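Long-range contacts in amino acid ABC superfamily ATP binding cassette transporter, binding protein (Streptococcus pneumoniae, PDB 4H5G), which binds L-arginine between its two lobes and probably delivers it, as a membrane-anchored lipoprotein, to an amino acid ABC transporter for uptake: residues L77-E87 with K195-L204; T151-E159 with V168-Y178. All blocks are in the same frame, centred on the assembly; numbering follows the deposited sequence.

Contact 1 (L77-E87 with K195-L204); sequences LAVAGISATDE and KDGDANAVAL. With ARG (arginine), chain L.
Ala78 and Ala203 are paired through two backbone hydrogen bonds, Ala78 N to Ala203 O and Ala203 N to Ala78 O, both 3.0 Å long, the pattern of an antiparallel hydrogen-bonded pair. Leu77 can be followed outward from here. Its CB lies 4.1 Å from Val202 CG1, CD1 stays beside that same methyl, and CD2 reaches Leu204 CD2 at 3.6 Å. Because CG is anti to the carbonyl carbon (chi1 -63°), this branch runs alongside the Leu204 side chain in the same direction. Leu211 of helix 209-225 touches both leucines. The same methyl, Val202 CG1, also receives Val79 CG2 at 3.8 Å.

The pairing resumes with the register shifted by two: Ala201 N donates to Ile82 O at 2.9 Å, and Ala84 N to Ala199 O. Between the two sets of bonds the chains part into a loop at Ala80 and Gly81, where water 1 bridges the gap by accepting from Ala80 N and Ile82 N while donating to Ala201 O. In this type II periplasmic binding protein fold, this loop lines part of the arginine pocket. Ala80 O accepts from the ligand NE, and Gly81 O from its amino N at 2.8 Å. Ser83 N donates to the ligand O at 168°, while Ser83 OG accepts from the ligand N. Asn200 ND2 is held by Asn101 OD1 and Tyr99 O.

Farther along, Asp198 crosses Thr85 at about a right angle, its OD2 3.4 Å from Thr85 CG2. Water 2 joins that carboxylate to Asp86 N, while Thr85 OG1 caps Arg88 N.

Contact 2 (T151-E159 with V168-Y178); sequences TNMGEAVNE and VHMDEPVALSY. With ARG (arginine), chain L; SO4 (sulfate ion), chain C.
Met153 and Val157, on helix 153-159, face Val168, Met170 and Tyr178, and the interactions between them are apolar or aromatic.

Among the aliphatic and thioether contacts, Met153 SD touches both Met170 CE (3.7 Å) and Val168 CG1 (3.8 Å). Its CG is anti to the backbone N (chi1 -180°), and bends at the next two torsions bring CE back beside Met170 CB. Val168 CG1 also meets Ala156 CB, while its other methyl rests against Ala156 O.

The aromatic contact is a CH-pi interaction: Val157 CG2 lies 3.8 Å from the centroid of the Tyr178 ring and 20° off its normal, placing the methyl over one face. Met153 CG instead approaches the ring edge, 3.8 Å from Tyr178 OH. Leu106 of strand 103-108 touches Val157, Met170 and Tyr178.

Polar interactions lie beside this apolar patch. Thr151 N and OG1 bind a sulfate, probably from the crystallisation liquor. Asp171, at the N-cap position where strand 168-171 passes into helix 172-178, accepts through OD2 from the arginine amino N at 2.9 Å and from Tyr22 OH.

Helix 153-159 and strand 168-171 run largely antiparallel, at 141°, with axes 9.4 Å apart. Strand 168-171, and Tyr178 from the helix after it, thus meet helix 153-159 by apolar packing and one CH-pi contact, while the carboxylate of Asp171, probably ionised, offers OD2 to the ligand amino group and OD1 to Asn101.

Overall arrangement
Contact 1 (77-87 with 195-204) and contact 2 (151-159 with 168-178) lie on opposite sides of the chain's centre, with their own centres about 18 Å apart. They belong to the two lobes that close around arginine: their nearest atoms come within about 4 Å without touching, and both reach the ligand. Its amino N makes the connection plain, since it donates to Gly81 O and Ser83 OG from contact 1 and to Asp171 OD2 from contact 2. Contact 1 additionally reads the carboxylate and the side chain. Asn101 gives a second link, its side chain bonding to both Asn200 and Asp171, while Asp21 bonds to Met153 N and the ligand.

Contact 1 (L77-E87 with K195-L204)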
loop_
_atom_site.group_PDB
_atom_site.type_symbol
_atom_site.label_atom_id
_atom_site.label_comp_id
_atom_site.label_asym_id
_atom_site.label_seq_id
_atom_site.Cartn_x
_atom_site.Cartn_y
_atom_site.Cartn_z
ATOM N N LEU A 77 -1.877 -6.410 -13.513
ATOM C CA LEU A 77 -2.387 -5.384 -12.614
ATOM C C LEU A 77 -1.315 -5.095 -11.576
ATOM O O LEU A 77 -0.475 -5.939 -11.300
ATOM C CB LEU A 77 -3.623 -5.897 -11.869
ATOM C CG LEU A 77 -4.882 -6.271 -12.655
ATOM C CD1 LEU A 77 -5.920 -6.841 -11.672
ATOM C CD2 LEU A 77 -5.441 -5.052 -13.385
ATOM N N ALA A 78 -1.365 -3.915 -10.973
ATOM C CA ALA A 78 -0.564 -3.659 -9.770
ATOM C C ALA A 78 -1.530 -3.314 -8.647
ATOM O O ALA A 78 -2.404 -2.462 -8.809
ATOM C CB ALA A 78 0.422 -2.535 -10.012
ATOM N N VAL A 79 -1.385 -3.996 -7.515
ATOM C CA VAL A 79 -2.254 -3.761 -6.352
ATOM C C VAL A 79 -1.331 -3.745 -5.149
ATOM O O VAL A 79 -0.788 -4.778 -4.760
ATOM C CB VAL A 79 -3.305 -4.866 -6.187
ATOM C CG1 VAL A 79 -4.263 -4.518 -5.042
ATOM C CG2 VAL A 79 -4.116 -5.069 -7.485
ATOM N N ALA A 80 -1.133 -2.564 -4.572
ATOM C CA ALA A 80 -0.146 -2.430 -3.496
ATOM C C ALA A 80 -0.407 -1.188 -2.667
ATOM O O ALA A 80 0.518 -0.424 -2.378
ATOM C CB ALA A 80 1.268 -2.386 -4.084
ATOM N N GLY A 81 -1.674 -0.981 -2.301
ATOM C CA GLY A 81 -2.042 0.223 -1.556
ATOM C C GLY A 81 -1.628 1.462 -2.333
ATOM O O GLY A 81 -1.094 2.434 -1.781
ATOM N N ILE A 82 -1.883 1.429 -3.635
ATOM C CA ILE A 82 -1.347 2.449 -4.537
ATOM C C ILE A 82 -2.267 3.653 -4.634
ATOM O O ILE A 82 -3.401 3.531 -5.095
ATOM C CB ILE A 82 -1.168 1.876 -5.952
ATOM C CG1 ILE A 82 -0.201 0.680 -5.920
ATOM C CG2 ILE A 82 -0.689 2.965 -6.921
ATOM C CD1 ILE A 82 -0.116 -0.075 -7.256
ATOM N N SER A 83 -1.764 4.818 -4.217
ATOM C CA SER A 83 -2.500 6.080 -4.356
ATOM C C SER A 83 -2.707 6.447 -5.831
ATOM O O SER A 83 -1.750 6.531 -6.596
ATOM C CB SER A 83 -1.728 7.202 -3.651
ATOM O OG SER A 83 -1.535 6.924 -2.281
ATOM N N ALA A 84 -3.952 6.703 -6.228
ATOM C CA ALA A 84 -4.230 7.065 -7.622
ATOM C C ALA A 84 -3.997 8.564 -7.858
ATOM O O ALA A 84 -4.944 9.351 -7.984
ATOM C CB ALA A 84 -5.650 6.658 -8.004
ATOM N N THR A 85 -2.725 8.951 -7.946
ATOM C CA THR A 85 -2.373 10.371 -8.091
ATOM C C THR A 85 -2.528 10.876 -9.524
ATOM O O THR A 85 -2.512 10.095 -10.472
ATOM C CB THR A 85 -0.922 10.614 -7.648
ATOM O OG1 THR A 85 -0.043 9.991 -8.589
ATOM C CG2 THR A 85 -0.674 10.018 -6.260
ATOM N N ASP A 86 -2.662 12.190 -9.673
ATOM C CA ASP A 86 -2.752 12.792 -10.999
ATOM C C ASP A 86 -1.521 12.447 -11.840
ATOM O O ASP A 86 -1.635 12.146 -13.028
ATOM C CB ASP A 86 -2.919 14.309 -10.883
ATOM C CG ASP A 86 -4.298 14.710 -10.388
ATOM O OD1 ASP A 86 -5.237 13.894 -10.470
ATOM O OD2 ASP A 86 -4.446 15.858 -9.918
ATOM N N GLU A 87 -0.354 12.475 -11.201
ATOM C CA GLU A 87 0.915 12.176 -11.869
ATOM C C GLU A 87 0.893 10.750 -12.407
ATOM O O GLU A 87 1.245 10.483 -13.562
ATOM C CB GLU A 87 2.092 12.354 -10.897
ATOM C CG GLU A 87 2.351 13.796 -10.447
ATOM C CD GLU A 87 1.181 14.418 -9.691
ATOM O OE1 GLU A 87 0.529 13.696 -8.902
ATOM O OE2 GLU A 87 0.902 15.621 -9.900
ATOM N N LYS A 195 -3.101 15.508 -0.118
ATOM C CA LYS A 195 -3.628 15.701 -1.469
ATOM C C LYS A 195 -5.080 15.244 -1.537
ATOM O O LYS A 195 -5.370 14.045 -1.483
ATOM C CB LYS A 195 -2.774 14.912 -2.482
ATOM C CG LYS A 195 -2.530 15.608 -3.833
ATOM C CD LYS A 195 -1.577 14.800 -4.733
ATOM C CE LYS A 195 -1.274 15.529 -6.054
ATOM N NZ LYS A 195 -0.562 14.664 -7.054
ATOM N N ASP A 196 -5.989 16.208 -1.632
ATOM C CA ASP A 196 -7.411 15.912 -1.704
ATOM C C ASP A 196 -7.691 14.963 -2.865
ATOM O O ASP A 196 -7.069 15.055 -3.929
ATOM C CB ASP A 196 -8.222 17.206 -1.792
ATOM C CG ASP A 196 -7.896 18.161 -0.657
ATOM O OD1 ASP A 196 -7.293 17.700 0.336
ATOM O OD2 ASP A 196 -8.235 19.362 -0.751
ATOM N N GLY A 197 -8.610 14.033 -2.639
ATOM C CA GLY A 197 -8.719 12.862 -3.485
ATOM C C GLY A 197 -7.585 11.916 -3.128
ATOM O O GLY A 197 -7.125 11.887 -1.983
ATOM N N ASP A 198 -7.125 11.155 -4.116
ATOM C CA ASP A 198 -6.058 10.171 -3.933
ATOM C C ASP A 198 -6.378 9.131 -2.869
ATOM O O ASP A 198 -6.004 9.238 -1.698
ATOM C CB ASP A 198 -4.706 10.852 -3.732
ATOM C CG ASP A 198 -4.364 11.773 -4.883
ATOM O OD1 ASP A 198 -5.307 12.205 -5.576
ATOM O OD2 ASP A 198 -3.171 12.055 -5.112
ATOM N N ALA A 199 -7.118 8.135 -3.332
ATOM C CA ALA A 199 -7.482 6.959 -2.578
ATOM C C ALA A 199 -6.681 5.829 -3.196
ATOM O O ALA A 199 -6.091 6.012 -4.266
ATOM C CB ALA A 199 -8.959 6.711 -2.757
ATOM N N ASN A 200 -6.662 4.668 -2.551
ATOM C CA ASN A 200 -6.052 3.478 -3.139
ATOM C C ASN A 200 -6.858 2.946 -4.317
ATOM O O ASN A 200 -8.070 2.843 -4.241
ATOM C CB ASN A 200 -5.954 2.381 -2.078
ATOM C CG ASN A 200 -5.172 2.832 -0.879
ATOM O OD1 ASN A 200 -3.948 3.001 -0.957
ATOM N ND2 ASN A 200 -5.866 3.072 0.232
ATOM N N ALA A 201 -6.180 2.594 -5.406
ATOM C CA ALA A 201 -6.861 1.976 -6.543
ATOM C C ALA A 201 -5.956 0.942 -7.195
ATOM O O ALA A 201 -4.765 0.896 -6.928
ATOM C CB ALA A 201 -7.286 3.041 -7.544
ATOM N N VAL A 202 -6.535 0.109 -8.046
ATOM C CA VAL A 202 -5.773 -0.904 -8.779
ATOM C C VAL A 202 -5.237 -0.221 -10.023
ATOM O O VAL A 202 -5.997 0.439 -10.727
ATOM C CB VAL A 202 -6.710 -2.052 -9.199
ATOM C CG1 VAL A 202 -5.981 -3.032 -10.129
ATOM C CG2 VAL A 202 -7.286 -2.780 -7.956
ATOM N N ALA A 203 -3.940 -0.375 -10.302
ATOM C CA ALA A 203 -3.343 0.213 -11.511
ATOM C C ALA A 203 -3.370 -0.779 -12.680
ATOM O O ALA A 203 -3.161 -1.982 -12.491
ATOM C CB ALA A 203 -1.899 0.663 -11.228
ATOM N N LEU A 204 -3.635 -0.257 -13.877
ATOM C CA LEU A 204 -3.589 -1.036 -15.129
ATOM C C LEU A 204 -2.801 -0.265 -16.166
ATOM O O LEU A 204 -2.684 0.949 -16.077
ATOM C CB LEU A 204 -5.000 -1.240 -15.695
ATOM C CG LEU A 204 -6.097 -1.749 -14.770
ATOM C CD1 LEU A 204 -6.846 -0.573 -14.093
ATOM C CD2 LEU A 204 -7.072 -2.657 -15.543
HETATM N N ARG L . 0.026 4.758 -0.792
HETATM C CA ARG L . 1.439 5.086 -1.035
HETATM C C ARG L . 1.716 5.245 -2.513
HETATM O O ARG L . 0.947 4.795 -3.378
HETATM C CB ARG L . 2.365 4.015 -0.443
HETATM C CG ARG L . 2.025 2.582 -0.844
HETATM C CD ARG L . 3.119 1.600 -0.398
HETATM N NE ARG L . 2.720 0.203 -0.624
HETATM C CZ ARG L . 3.444 -0.861 -0.291
HETATM N NH1 ARG L . 2.983 -2.087 -0.532
HETATM N NH2 ARG L . 4.629 -0.695 0.286
HETATM O OXT ARG L . 2.730 5.844 -2.882
HETATM O O HOH W 1 -3.358 -0.694 -5.111
HETATM O O HOH W 2 -3.243 13.487 -7.197
#

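Contact 2 (T151-E159 with V168-Y178)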
loop_
_atom_site.group_PDB
_atom_site.type_symbol
_atom_site.label_atom_id
_atom_site.label_comp_id
_atom_site.label_asym_id
_atom_site.label_seq_id
_atom_site.Cartn_x
_atom_site.Cartn_y
_atom_site.Cartn_z
ATOM N N THR A 151 13.941 1.630 0.662
ATOM C CA THR A 151 13.185 0.823 -0.299
ATOM C C THR A 151 12.048 0.028 0.349
ATOM O O THR A 151 10.938 -0.002 -0.167
ATOM C CB THR A 151 14.128 -0.150 -1.029
ATOM O OG1 THR A 151 15.147 0.595 -1.709
ATOM C CG2 THR A 151 13.367 -0.971 -2.038
ATOM N N ASN A 152 12.335 -0.614 1.479
ATOM C CA ASN A 152 11.418 -1.545 2.161
ATOM C C ASN A 152 10.843 -0.910 3.428
ATOM O O ASN A 152 11.602 -0.376 4.238
ATOM C CB ASN A 152 12.197 -2.818 2.543
ATOM C CG ASN A 152 11.308 -3.947 3.071
ATOM O OD1 ASN A 152 10.907 -3.968 4.245
ATOM N ND2 ASN A 152 11.037 -4.914 2.212
ATOM N N MET A 153 9.526 -0.976 3.618
ATOM C CA MET A 153 8.903 -0.373 4.806
ATOM C C MET A 153 9.344 -1.038 6.106
ATOM O O MET A 153 9.476 -0.368 7.131
ATOM C CB MET A 153 7.369 -0.364 4.704
ATOM C CG MET A 153 6.683 0.265 5.931
ATOM S SD MET A 153 7.259 1.949 6.279
ATOM C CE MET A 153 6.551 2.815 4.888
ATOM N N GLY A 154 9.569 -2.350 6.071
ATOM C CA GLY A 154 10.049 -3.064 7.252
ATOM C C GLY A 154 11.385 -2.528 7.729
ATOM O O GLY A 154 11.642 -2.445 8.937
ATOM N N GLU A 155 12.244 -2.157 6.780
ATOM C CA GLU A 155 13.550 -1.592 7.131
ATOM C C GLU A 155 13.395 -0.207 7.758
ATOM O O GLU A 155 14.113 0.134 8.704
ATOM C CB GLU A 155 14.486 -1.553 5.912
ATOM C CG GLU A 155 15.807 -0.808 6.141
ATOM C CD GLU A 155 16.705 -1.445 7.200
ATOM O OE1 GLU A 155 16.536 -2.644 7.504
ATOM O OE2 GLU A 155 17.596 -0.739 7.729
ATOM N N ALA A 156 12.449 0.580 7.252
ATOM C CA ALA A 156 12.178 1.892 7.853
ATOM C C ALA A 156 11.784 1.723 9.307
ATOM O O ALA A 156 12.272 2.439 10.189
ATOM C CB ALA A 156 11.093 2.636 7.080
ATOM N N VAL A 157 10.906 0.765 9.570
ATOM C CA VAL A 157 10.448 0.549 10.942
ATOM C C VAL A 157 11.557 -0.035 11.819
ATOM O O VAL A 157 11.666 0.302 12.999
ATOM C CB VAL A 157 9.159 -0.298 10.984
ATOM C CG1 VAL A 157 8.755 -0.603 12.440
ATOM C CG2 VAL A 157 8.038 0.433 10.272
ATOM N N ASN A 158 12.400 -0.894 11.249
ATOM C CA ASN A 158 13.563 -1.366 12.005
ATOM C C ASN A 158 14.477 -0.216 12.405
ATOM O O ASN A 158 15.033 -0.210 13.499
ATOM C CB ASN A 158 14.361 -2.416 11.223
ATOM C CG ASN A 158 13.695 -3.783 11.223
ATOM O OD1 ASN A 158 12.895 -4.107 12.105
ATOM N ND2 ASN A 158 14.032 -4.596 10.225
ATOM N N GLU A 159 14.628 0.766 11.522
ATOM C CA GLU A 159 15.475 1.912 11.843
ATOM C C GLU A 159 14.845 2.802 12.915
ATOM O O GLU A 159 15.550 3.353 13.763
ATOM C CB GLU A 159 15.851 2.699 10.570
ATOM C CG GLU A 159 16.729 1.871 9.632
ATOM C CD GLU A 159 17.388 2.701 8.531
ATOM O OE1 GLU A 159 17.375 3.947 8.623
ATOM O OE2 GLU A 159 17.917 2.100 7.571
ATOM N N VAL A 168 8.314 7.601 11.060
ATOM C CA VAL A 168 8.197 7.029 9.721
ATOM C C VAL A 168 6.845 7.402 9.131
ATOM O O VAL A 168 5.806 7.119 9.729
ATOM C CB VAL A 168 8.307 5.497 9.749
ATOM C CG1 VAL A 168 8.294 4.950 8.309
ATOM C CG2 VAL A 168 9.579 5.049 10.461
ATOM N N HIS A 169 6.852 8.034 7.956
ATOM C CA HIS A 169 5.608 8.436 7.288
ATOM C C HIS A 169 5.058 7.260 6.485
ATOM O O HIS A 169 5.798 6.621 5.736
ATOM C CB HIS A 169 5.883 9.612 6.339
ATOM C CG HIS A 169 4.724 10.540 6.153
ATOM N ND1 HIS A 169 4.484 11.198 4.967
ATOM C CD2 HIS A 169 3.755 10.943 7.010
ATOM C CE1 HIS A 169 3.409 11.960 5.097
ATOM N NE2 HIS A 169 2.952 11.831 6.331
ATOM N N MET A 170 3.760 6.977 6.626
ATOM C CA MET A 170 3.157 5.815 5.954
ATOM C C MET A 170 1.639 5.917 5.940
ATOM O O MET A 170 1.066 6.731 6.646
ATOM C CB MET A 170 3.580 4.518 6.660
ATOM C CG MET A 170 3.025 4.415 8.087
ATOM S SD MET A 170 3.570 2.925 8.953
ATOM C CE MET A 170 5.322 3.221 9.110
ATOM N N ASP A 171 0.980 5.081 5.145
ATOM C CA ASP A 171 -0.484 5.064 5.165
ATOM C C ASP A 171 -0.988 4.725 6.564
ATOM O O ASP A 171 -0.438 3.854 7.223
ATOM C CB ASP A 171 -1.029 4.072 4.130
ATOM C CG ASP A 171 -0.907 4.606 2.715
ATOM O OD1 ASP A 171 -1.783 5.398 2.319
ATOM O OD2 ASP A 171 0.080 4.272 2.021
ATOM N N GLU A 172 -2.019 5.430 7.024
ATOM C CA GLU A 172 -2.508 5.244 8.403
ATOM C C GLU A 172 -2.816 3.789 8.846
ATOM O O GLU A 172 -2.433 3.393 9.954
ATOM C CB GLU A 172 -3.703 6.170 8.708
ATOM C CG GLU A 172 -4.343 5.871 10.063
ATOM C CD GLU A 172 -5.235 6.987 10.563
ATOM O OE1 GLU A 172 -6.431 7.000 10.208
ATOM O OE2 GLU A 172 -4.742 7.849 11.320
ATOM N N PRO A 173 -3.496 2.987 7.995
ATOM C CA PRO A 173 -3.788 1.614 8.440
ATOM C C PRO A 173 -2.530 0.803 8.759
ATOM O O PRO A 173 -2.539 -0.072 9.637
ATOM C CB PRO A 173 -4.528 1.013 7.242
ATOM C CG PRO A 173 -5.174 2.192 6.579
ATOM C CD PRO A 173 -4.160 3.300 6.712
ATOM N N VAL A 174 -1.448 1.113 8.054
ATOM C CA VAL A 174 -0.171 0.432 8.275
ATOM C C VAL A 174 0.455 0.873 9.597
ATOM O O VAL A 174 0.992 0.053 10.341
ATOM C CB VAL A 174 0.802 0.685 7.087
ATOM C CG1 VAL A 174 2.130 -0.028 7.324
ATOM C CG2 VAL A 174 0.181 0.190 5.779
ATOM N N ALA A 175 0.380 2.171 9.888
ATOM C CA ALA A 175 0.885 2.676 11.176
ATOM C C ALA A 175 0.077 2.101 12.323
ATOM O O ALA A 175 0.634 1.680 13.331
ATOM C CB ALA A 175 0.863 4.189 11.211
ATOM N N LEU A 176 -1.242 2.071 12.163
ATOM C CA LEU A 176 -2.114 1.522 13.208
ATOM C C LEU A 176 -1.772 0.067 13.489
ATOM O O LEU A 176 -1.768 -0.375 14.642
ATOM C CB LEU A 176 -3.579 1.631 12.787
ATOM C CG LEU A 176 -4.199 3.022 12.842
ATOM C CD1 LEU A 176 -5.581 3.012 12.193
ATOM C CD2 LEU A 176 -4.278 3.519 14.285
ATOM N N SER A 177 -1.476 -0.679 12.429
ATOM C CA SER A 177 -1.130 -2.093 12.569
ATOM C C SER A 177 0.191 -2.273 13.312
ATOM O O SER A 177 0.282 -3.090 14.230
ATOM C CB SER A 177 -1.073 -2.766 11.194
ATOM O OG SER A 177 -0.687 -4.121 11.319
ATOM N N TYR A 178 1.213 -1.509 12.922
ATOM C CA TYR A 178 2.497 -1.570 13.632
ATOM C C TYR A 178 2.304 -1.246 15.101
ATOM O O TYR A 178 2.872 -1.903 15.974
ATOM C CB TYR A 178 3.505 -0.585 13.035
ATOM C CG TYR A 178 4.224 -1.111 11.810
ATOM C CD1 TYR A 178 5.015 -2.252 11.881
ATOM C CD2 TYR A 178 4.132 -0.454 10.593
ATOM C CE1 TYR A 178 5.688 -2.731 10.762
ATOM C CE2 TYR A 178 4.800 -0.927 9.466
ATOM C CZ TYR A 178 5.575 -2.065 9.564
ATOM O OH TYR A 178 6.237 -2.526 8.445
HETATM N N ARG L . 0.026 4.758 -0.792
HETATM C CA ARG L . 1.439 5.086 -1.035
HETATM C C ARG L . 1.716 5.245 -2.513
HETATM O O ARG L . 0.947 4.795 -3.378
HETATM C CB ARG L . 2.365 4.015 -0.443
HETATM C CG ARG L . 2.025 2.582 -0.844
HETATM C CD ARG L . 3.119 1.600 -0.398
HETATM N NE ARG L . 2.720 0.203 -0.624
HETATM C CZ ARG L . 3.444 -0.861 -0.291
HETATM N NH1 ARG L . 2.983 -2.087 -0.532
HETATM N NH2 ARG L . 4.629 -0.695 0.286
HETATM O OXT ARG L . 2.730 5.844 -2.882
HETATM S S SO4 C . 17.924 0.953 0.541
HETATM O O1 SO4 C . 16.668 1.222 1.226
HETATM O O2 SO4 C . 18.675 2.200 0.391
HETATM O O3 SO4 C . 18.694 -0.000 1.339
HETATM O O4 SO4 C . 17.659 0.393 -0.788
#